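Local atomic coordinates of Ac-ASP-7 (Ancylostoma caninum, PDB entry 3S6S), a protein that is of unknown function but belongs to the SCP/TAPS family of pathogenesis-related proteins and is secreted by the dog hookworm, probably acting in its dealings with the host. Residues A[21-24]-A[25-29]; A[56-59]-A[60-64]; A[95-98]-A[99-102]; A[170-173]-A[174-178]. All coordinates share one frame; numbering follows the deposited sequence.

Contact 1: A[21-24]-A[25-29]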
# COMPACT_ATOMS: atom_id res chain seq x y z
N ALA A 21 -7.84 -4.04 -6.94
CA ALA A 21 -6.66 -4.52 -7.64
C ALA A 21 -5.39 -3.99 -6.97
O ALA A 21 -4.42 -4.72 -6.77
CB ALA A 21 -6.72 -4.11 -9.12
N ILE A 22 -5.42 -2.71 -6.61
CA ILE A 22 -4.26 -2.06 -5.98
C ILE A 22 -4.04 -2.54 -4.54
O ILE A 22 -2.91 -2.82 -4.11
CB ILE A 22 -4.40 -0.53 -6.05
CG1 ILE A 22 -4.47 -0.09 -7.51
CG2 ILE A 22 -3.26 0.16 -5.28
CD1 ILE A 22 -4.81 1.38 -7.72
N ASP A 23 -5.15 -2.65 -3.82
CA ASP A 23 -5.13 -3.14 -2.45
C ASP A 23 -4.67 -4.59 -2.39
O ASP A 23 -3.91 -4.97 -1.50
CB ASP A 23 -6.51 -2.99 -1.82
CG ASP A 23 -6.58 -3.62 -0.46
OD1 ASP A 23 -6.94 -4.82 -0.37
OD2 ASP A 23 -6.26 -2.91 0.51
N THR A 24 -5.12 -5.40 -3.34
CA THR A 24 -4.73 -6.81 -3.36
C THR A 24 -3.25 -6.97 -3.73
O THR A 24 -2.53 -7.78 -3.14
CB THR A 24 -5.61 -7.66 -4.30
OG1 THR A 24 -6.96 -7.70 -3.79
CG2 THR A 24 -5.08 -9.07 -4.38
N PHE A 25 -2.80 -6.17 -4.69
CA PHE A 25 -1.40 -6.14 -5.04
C PHE A 25 -0.54 -5.80 -3.83
O PHE A 25 0.45 -6.46 -3.54
CB PHE A 25 -1.14 -5.13 -6.15
CG PHE A 25 0.32 -4.90 -6.43
CD1 PHE A 25 1.04 -3.96 -5.70
CD2 PHE A 25 0.96 -5.61 -7.45
CE1 PHE A 25 2.38 -3.74 -5.95
CE2 PHE A 25 2.31 -5.41 -7.71
CZ PHE A 25 3.02 -4.46 -6.96
N HIS A 26 -0.92 -4.75 -3.11
CA HIS A 26 -0.18 -4.37 -1.91
C HIS A 26 -0.21 -5.44 -0.84
O HIS A 26 0.84 -5.92 -0.40
CB HIS A 26 -0.72 -3.06 -1.32
CG HIS A 26 -0.19 -1.84 -2.00
ND1 HIS A 26 -0.67 -1.39 -3.21
CD2 HIS A 26 0.78 -0.97 -1.63
CE1 HIS A 26 -0.03 -0.29 -3.55
NE2 HIS A 26 0.87 -0.02 -2.61
N ASN A 27 -1.41 -5.82 -0.40
CA ASN A 27 -1.48 -6.69 0.78
C ASN A 27 -1.15 -8.14 0.49
O ASN A 27 -0.59 -8.85 1.35
CB ASN A 27 -2.80 -6.51 1.53
CG ASN A 27 -2.82 -5.22 2.34
OD1 ASN A 27 -1.91 -4.96 3.14
ND2 ASN A 27 -3.83 -4.38 2.09
N GLY A 28 -1.45 -8.57 -0.73
CA GLY A 28 -0.99 -9.86 -1.21
C GLY A 28 0.52 -10.00 -1.11
O GLY A 28 1.03 -11.02 -0.63
N LEU A 29 1.26 -8.98 -1.55
CA LEU A 29 2.70 -9.07 -1.52
C LEU A 29 3.13 -9.10 -0.07
O LEU A 29 3.94 -9.92 0.35
CB LEU A 29 3.33 -7.87 -2.22
CG LEU A 29 4.62 -8.11 -3.01
CD1 LEU A 29 5.40 -6.82 -3.08
CD2 LEU A 29 5.48 -9.21 -2.40

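Contact 2: A[56-59]-A[60-64]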
# COMPACT_ATOMS: atom_id res chain seq x y z
N LEU A 56 -6.78 9.12 2.86
CA LEU A 56 -5.51 9.11 2.15
C LEU A 56 -5.69 8.97 0.63
O LEU A 56 -4.84 9.42 -0.12
CB LEU A 56 -4.58 8.01 2.67
CG LEU A 56 -4.11 8.16 4.11
CD1 LEU A 56 -3.20 7.01 4.49
CD2 LEU A 56 -3.41 9.51 4.30
N GLU A 57 -6.79 8.36 0.19
CA GLU A 57 -7.06 8.38 -1.24
C GLU A 57 -7.31 9.81 -1.73
O GLU A 57 -6.83 10.21 -2.78
CB GLU A 57 -8.21 7.47 -1.65
CG GLU A 57 -8.80 7.91 -2.98
CD GLU A 57 -9.76 6.91 -3.61
OE1 GLU A 57 -9.81 5.73 -3.16
OE2 GLU A 57 -10.46 7.31 -4.56
N GLU A 58 -8.04 10.58 -0.93
CA GLU A 58 -8.25 11.98 -1.21
C GLU A 58 -6.92 12.78 -1.17
O GLU A 58 -6.73 13.73 -1.95
CB GLU A 58 -9.29 12.55 -0.25
CG GLU A 58 -9.56 14.05 -0.35
CD GLU A 58 -9.79 14.57 -1.78
OE1 GLU A 58 -9.52 15.78 -2.02
OE2 GLU A 58 -10.25 13.80 -2.65
N GLU A 59 -6.01 12.41 -0.29
CA GLU A 59 -4.71 13.07 -0.30
C GLU A 59 -3.96 12.69 -1.58
O GLU A 59 -3.32 13.53 -2.21
CB GLU A 59 -3.87 12.74 0.94
CG GLU A 59 -4.54 13.05 2.30
CD GLU A 59 -3.55 12.97 3.46
OE1 GLU A 59 -3.94 13.26 4.61
OE2 GLU A 59 -2.36 12.62 3.21
N ALA A 60 -4.09 11.44 -2.00
CA ALA A 60 -3.46 11.04 -3.25
C ALA A 60 -4.02 11.86 -4.43
O ALA A 60 -3.26 12.27 -5.32
CB ALA A 60 -3.63 9.55 -3.49
N ARG A 61 -5.33 12.12 -4.41
CA ARG A 61 -5.95 12.95 -5.43
C ARG A 61 -5.38 14.37 -5.41
O ARG A 61 -5.18 14.98 -6.46
CB ARG A 61 -7.47 12.99 -5.27
CG ARG A 61 -8.20 13.64 -6.46
CD ARG A 61 -9.70 13.94 -6.21
NE ARG A 61 -9.90 14.97 -5.19
CZ ARG A 61 -9.66 16.28 -5.37
NH1 ARG A 61 -9.21 16.74 -6.54
NH2 ARG A 61 -9.87 17.15 -4.37
N LYS A 62 -5.13 14.90 -4.21
CA LYS A 62 -4.56 16.23 -4.08
C LYS A 62 -3.14 16.23 -4.62
O LYS A 62 -2.69 17.20 -5.27
CB LYS A 62 -4.55 16.69 -2.62
CG LYS A 62 -5.89 16.72 -1.93
CD LYS A 62 -6.52 18.09 -1.97
CE LYS A 62 -7.21 18.43 -0.65
NZ LYS A 62 -8.35 17.52 -0.33
N GLU A 63 -2.43 15.14 -4.34
CA GLU A 63 -1.05 14.96 -4.79
C GLU A 63 -0.94 14.94 -6.32
O GLU A 63 0.04 15.41 -6.88
CB GLU A 63 -0.45 13.68 -4.21
CG GLU A 63 0.94 13.36 -4.74
CD GLU A 63 1.97 14.35 -4.25
OE1 GLU A 63 2.96 14.60 -4.96
OE2 GLU A 63 1.78 14.89 -3.15
N ILE A 64 -1.96 14.39 -6.99
CA ILE A 64 -1.94 14.39 -8.44
C ILE A 64 -2.09 15.81 -8.97
O ILE A 64 -1.38 16.23 -9.88
CB ILE A 64 -3.05 13.52 -9.03
CG1 ILE A 64 -2.68 12.04 -8.88
CG2 ILE A 64 -3.24 13.86 -10.50
CD1 ILE A 64 -3.84 11.07 -9.03

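Contact 3: A[95-98]-A[99-102]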
# COMPACT_ATOMS: atom_id res chain seq x y z
N ILE A 95 0.33 -2.42 -15.54
CA ILE A 95 1.10 -1.34 -14.94
C ILE A 95 1.64 -1.73 -13.57
O ILE A 95 2.78 -1.39 -13.24
CB ILE A 95 0.27 -0.07 -14.83
CG1 ILE A 95 0.14 0.56 -16.21
CG2 ILE A 95 0.90 0.90 -13.85
CD1 ILE A 95 -0.83 1.70 -16.25
N LEU A 96 0.83 -2.45 -12.80
CA LEU A 96 1.25 -2.94 -11.48
C LEU A 96 2.36 -3.97 -11.58
O LEU A 96 3.22 -4.07 -10.70
CB LEU A 96 0.06 -3.56 -10.73
CG LEU A 96 -1.03 -2.62 -10.23
CD1 LEU A 96 -2.22 -3.43 -9.78
CD2 LEU A 96 -0.53 -1.74 -9.09
N GLU A 97 2.35 -4.77 -12.64
CA GLU A 97 3.44 -5.72 -12.81
C GLU A 97 4.72 -4.94 -13.08
O GLU A 97 5.76 -5.18 -12.46
CB GLU A 97 3.15 -6.71 -13.94
CG GLU A 97 4.04 -7.95 -13.86
CD GLU A 97 3.76 -8.96 -14.97
OE1 GLU A 97 2.60 -9.04 -15.44
OE2 GLU A 97 4.72 -9.67 -15.38
N THR A 98 4.65 -3.98 -13.98
CA THR A 98 5.80 -3.14 -14.24
C THR A 98 6.22 -2.42 -12.95
O THR A 98 7.40 -2.38 -12.61
CB THR A 98 5.49 -2.15 -15.39
OG1 THR A 98 5.31 -2.90 -16.60
CG2 THR A 98 6.62 -1.17 -15.56
N PHE A 99 5.24 -1.90 -12.23
CA PHE A 99 5.45 -1.21 -10.97
C PHE A 99 6.20 -2.09 -9.97
O PHE A 99 7.05 -1.61 -9.22
CB PHE A 99 4.08 -0.81 -10.41
CG PHE A 99 4.14 -0.10 -9.07
CD1 PHE A 99 3.42 -0.59 -7.99
CD2 PHE A 99 4.89 1.06 -8.91
CE1 PHE A 99 3.44 0.05 -6.78
CE2 PHE A 99 4.92 1.71 -7.69
CZ PHE A 99 4.20 1.21 -6.62
N SER A 100 5.86 -3.38 -9.96
CA SER A 100 6.47 -4.31 -9.02
C SER A 100 7.93 -4.60 -9.34
O SER A 100 8.61 -5.23 -8.54
CB SER A 100 5.71 -5.63 -8.96
OG SER A 100 5.92 -6.39 -10.14
N ALA A 101 8.41 -4.15 -10.49
CA ALA A 101 9.83 -4.30 -10.82
C ALA A 101 10.64 -3.03 -10.51
O ALA A 101 11.83 -2.96 -10.83
CB ALA A 101 10.01 -4.73 -12.27
N ASP A 102 10.00 -2.03 -9.92
CA ASP A 102 10.69 -0.81 -9.51
C ASP A 102 11.08 -0.88 -8.04
O ASP A 102 10.26 -0.65 -7.14
CB ASP A 102 9.83 0.41 -9.78
CG ASP A 102 10.55 1.71 -9.48
OD1 ASP A 102 11.43 2.09 -10.28
OD2 ASP A 102 10.24 2.34 -8.46

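Contact 4: A[170-173]-A[174-178]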
# COMPACT_ATOMS: atom_id res chain seq x y z
N CYS A 170 -4.44 -9.39 14.52
CA CYS A 170 -3.79 -10.22 13.52
C CYS A 170 -4.85 -10.97 12.74
O CYS A 170 -5.67 -11.67 13.32
CB CYS A 170 -2.87 -11.22 14.21
SG CYS A 170 -2.31 -12.49 13.11
N GLU A 171 -4.86 -10.85 11.42
CA GLU A 171 -5.93 -11.52 10.69
C GLU A 171 -5.51 -12.63 9.74
O GLU A 171 -5.81 -13.80 10.00
CB GLU A 171 -6.87 -10.53 10.02
CG GLU A 171 -8.27 -10.55 10.66
CD GLU A 171 -8.56 -11.85 11.43
OE1 GLU A 171 -8.29 -12.95 10.89
OE2 GLU A 171 -9.03 -11.76 12.59
N TRP A 172 -4.87 -12.28 8.65
CA TRP A 172 -4.41 -13.31 7.73
C TRP A 172 -2.88 -13.26 7.72
O TRP A 172 -2.26 -12.99 6.70
CB TRP A 172 -4.98 -13.06 6.33
CG TRP A 172 -6.48 -12.88 6.25
CD1 TRP A 172 -7.43 -13.86 6.08
CD2 TRP A 172 -7.20 -11.63 6.29
NE1 TRP A 172 -8.68 -13.30 6.02
CE2 TRP A 172 -8.58 -11.94 6.14
CE3 TRP A 172 -6.82 -10.29 6.43
CZ2 TRP A 172 -9.57 -10.96 6.13
CZ3 TRP A 172 -7.81 -9.31 6.42
CH2 TRP A 172 -9.17 -9.65 6.28
N ASN A 173 -2.31 -13.53 8.88
CA ASN A 173 -0.93 -13.23 9.24
C ASN A 173 -0.46 -11.80 8.93
O ASN A 173 0.73 -11.53 8.77
CB ASN A 173 0.07 -14.32 8.79
CG ASN A 173 0.15 -14.48 7.29
OD1 ASN A 173 -0.32 -15.48 6.74
ND2 ASN A 173 0.75 -13.49 6.62
N LEU A 174 -1.42 -10.88 8.88
CA LEU A 174 -1.10 -9.46 8.87
C LEU A 174 -1.63 -8.83 10.16
O LEU A 174 -2.67 -9.25 10.67
CB LEU A 174 -1.70 -8.78 7.64
CG LEU A 174 -1.09 -9.21 6.30
CD1 LEU A 174 -1.88 -8.66 5.15
CD2 LEU A 174 0.38 -8.79 6.22
N CYS A 175 -0.88 -7.87 10.70
CA CYS A 175 -1.32 -7.02 11.81
C CYS A 175 -2.09 -5.81 11.28
O CYS A 175 -1.69 -5.18 10.31
CB CYS A 175 -0.13 -6.55 12.63
SG CYS A 175 0.86 -7.89 13.35
N TYR A 176 -3.22 -5.51 11.91
CA TYR A 176 -4.00 -4.33 11.53
C TYR A 176 -4.22 -3.41 12.72
O TYR A 176 -4.69 -3.84 13.77
CB TYR A 176 -5.36 -4.75 10.94
CG TYR A 176 -5.28 -5.45 9.61
CD1 TYR A 176 -5.05 -6.82 9.52
CD2 TYR A 176 -5.46 -4.75 8.43
CE1 TYR A 176 -4.99 -7.47 8.30
CE2 TYR A 176 -5.39 -5.38 7.21
CZ TYR A 176 -5.17 -6.75 7.15
OH TYR A 176 -5.11 -7.38 5.93
N THR A 177 -3.87 -2.14 12.56
CA THR A 177 -4.24 -1.15 13.55
C THR A 177 -4.92 0.03 12.86
O THR A 177 -4.66 0.30 11.70
CB THR A 177 -3.05 -0.67 14.40
OG1 THR A 177 -3.50 0.35 15.29
CG2 THR A 177 -1.95 -0.10 13.52
N PHE A 178 -5.81 0.71 13.58
CA PHE A 178 -6.52 1.86 13.04
C PHE A 178 -6.08 3.13 13.74
O PHE A 178 -6.60 4.20 13.49
CB PHE A 178 -8.03 1.68 13.18
CG PHE A 178 -8.57 0.54 12.38
CD1 PHE A 178 -8.68 -0.73 12.94
CD2 PHE A 178 -8.94 0.72 11.06
CE1 PHE A 178 -9.16 -1.79 12.21
CE2 PHE A 178 -9.43 -0.32 10.33
CZ PHE A 178 -9.54 -1.59 10.91

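Contact 1: A[21-24]-A[25-29]
Ala21 O to Phe25 N, at 3.0 Å, begins a run of four i-to-i+4 backbone hydrogen bonds inside helix 16-34, continued by Ile22 to His26, Asp23 to Asn27 and Thr24 to Gly28. What sets this turn apart is the second load on Ile22 O. Besides the amide of His26, with N 2.9 Å from Ile22 O, the carbonyl takes the imidazole ND1 of the same residue, 2.8 Å from Ile22 O. The two donors arrive from opposite faces of the carbonyl plane, and ND1 stands well above it instead of on a lone pair. Seen from the ring the bond is neat: the oxygen lies within 6° of the imidazole plane. His26 CG, beside its own backbone N (chi1 -82°), folds the ring back along the helix to meet it. The CG2 branch of Ile22 runs alongside in the same direction and touches ND1 of His26 at 3.7 Å. One residue on, the Asp23 carboxylate and the Asn27 amide meet with their planes 64° apart, Asn27 ND2 making only a weak bond to Asp23 OD2 at 3.2 Å. Asn27 has its firmer partner elsewhere, OD1 taking the amide of Leu50. The far side of the histidine, NE2, is hydrogen-bonded to the hydroxyl of Tyr140, on strand 133-140, and its ring meets that of Phe117. The bond from ND1 to the main chain places a proton on that nitrogen; with NE2 held by Tyr140, the buried imidazole is fixed at both nitrogens and its rotation is probably restricted.

Contact 2: A[56-59]-A[60-64]
Glu58 and Arg61 run alongside each other on helix 54-65, and NE and NH2 of the arginine each take one carboxylate oxygen. Arg61 NE reaches Glu58 OE2 at 2.8 Å, nearly in the guanidinium plane, while Arg61 NH2 reaches Glu58 OE1 at 2.7 Å from a more tilted approach. Both oxygens use their syn lone pairs, and the two flat groups are turned 34° against each other. Lys62 NZ comes to the anti lone pair of Glu58 OE1, away from the arginine, at 2.7 Å, so this oxygen takes two cationic donors and would be expected to stay ionised. The torsions explain the meeting. Glu58 bends at chi2 (48°), turning its carboxylate forward along the helix, Arg61 bends at chi3 (67°), and the lysine chain curls over the Glu58 carbonyl, Lys62 CG coming within 3.1 Å of Glu58 O. Beneath them the backbone repeats regularly, with Lys62 N bonded to Glu58 O at 3.0 Å and Glu63 N to Glu59 O at 2.8 Å. The neighbouring glutamates are engaged elsewhere. Glu57 takes the hydroxyl of Tyr52 and the amides of Met13 and Val14, Glu59 pairs with Arg75, and Glu63 receives the amides of Gly68 and Ala70. The result is an i, i+3, i+4 salt-bridge network on helix 54-65, whose Leu56, Ala60 and Ile64 pack on strands 116-123 and 133-140 of the central sheet, as in the alpha-beta-alpha sandwich of the SCP/TAPS fold.

Contact 3: A[95-98]-A[99-102]
The Phe99 ring stands off the flank of the helix beside Leu96, its CD1 4.3 Å from Leu96 CD2, an oblique and loose apolar touch. Its CG lies anti to the backbone N (chi1 179°), which sends the ring off the helix into the interior, where it meets Phe80 of strand 76-83 and packs on Met106 and Val109 of helix 103-110. The backbone of Phe99 still belongs to the helix, with N 2.7 Å from Ile95 O. Ser100 marks the change. Its amide reaches Leu96 O at 2.8 Å and makes a weaker, bent bond to Glu97 O at 3.1 Å. The same Glu97 oxygen is taken by the hydroxyl, Ser100 OG donating to it at 2.6 Å. That needs OG in the crowded position between backbone N and carbonyl carbon (chi1 73°), from where it folds back on the carbonyl one turn earlier. After this the spacing shortens to i+3: Ala101 N lies 2.9 Å from Thr98 O, standing well above that carbonyl plane, and Asp102 N bonds Phe99 O at 3.1 Å. Asp102 then caps a backbone amide of the next helix, and its OD2 also bonds the hydroxyl of Ser105. This is a tight connection between two helices: a type I turn from Phe99 to Asp102 follows the end of helix 88-99, a serine covers one of the final carbonyls, and the Asp102 N-cap starts helix 103-110.

Contact 4: A[170-173]-A[174-178]
Trp172 and Tyr176 meet obliquely at the end of a small hairpin, the six-membered ring of the indole and the phenol standing 82° apart with 5.8 Å between centroids. The phenol reaches the outer rim of the indole: Tyr176 CZ is 3.7 Å from Trp172 CZ3, and Tyr176 OH comes to 3.4 Å of the same CZ3, lying close to the indole plane at its edge. With CG beside the backbone N (chi1 -53°), the tryptophan folds back to receive it. Glu171 CB flanks the pair, over the rim of one indole face and 4.0 Å from Tyr176 CE1. In the main chain, Glu171 N bonds Leu174 O at 2.8 Å, and Cys170 CA adds a CA-H...O contact to Leu174 O at 3.2 Å. Asn173 takes a left-handed backbone conformation, letting the chain turn back. Cys170 and Cys175 form an antiparallel non-hydrogen-bonded pair with CA atoms 4.4 Å apart. Their side chains share one face of the ribbon but are not joined to each other: Cys170 is disulfide-bonded to Cys156, and Cys175 to Cys162, tying the hairpin to the preceding cysteine-rich segment. Around it, Trp172 and Asn173 touch Gln31 near the end of helix 16-34, Leu174 packs on Met47, the backbone of Cys175 bonds Met47 and Gly49, and Tyr176 rests on Val51 of strand 51-53.

How the contacts relate
Contact 1 is the most central of the four, its centre about 7 Å from that of the chain, and helix 16-34 touches two of the others. Toward contact 3 the link is the Phe25 ring: CE2 of Phe25 lies 3.4 Å from Leu96 O, and CZ of Phe25 3.5 Å from Ser100 CB, so the helix joint is packed against the first helix. Toward contact 4 the touch is slight, Asn27 O lying 4.0 Å from Leu174 CD1. Contact 2 stands apart, about 8 Å from contact 1 at the nearest atoms. Contacts 3 and 4 lie on opposite sides of the chain's centre, their own centres about 25 Å apart.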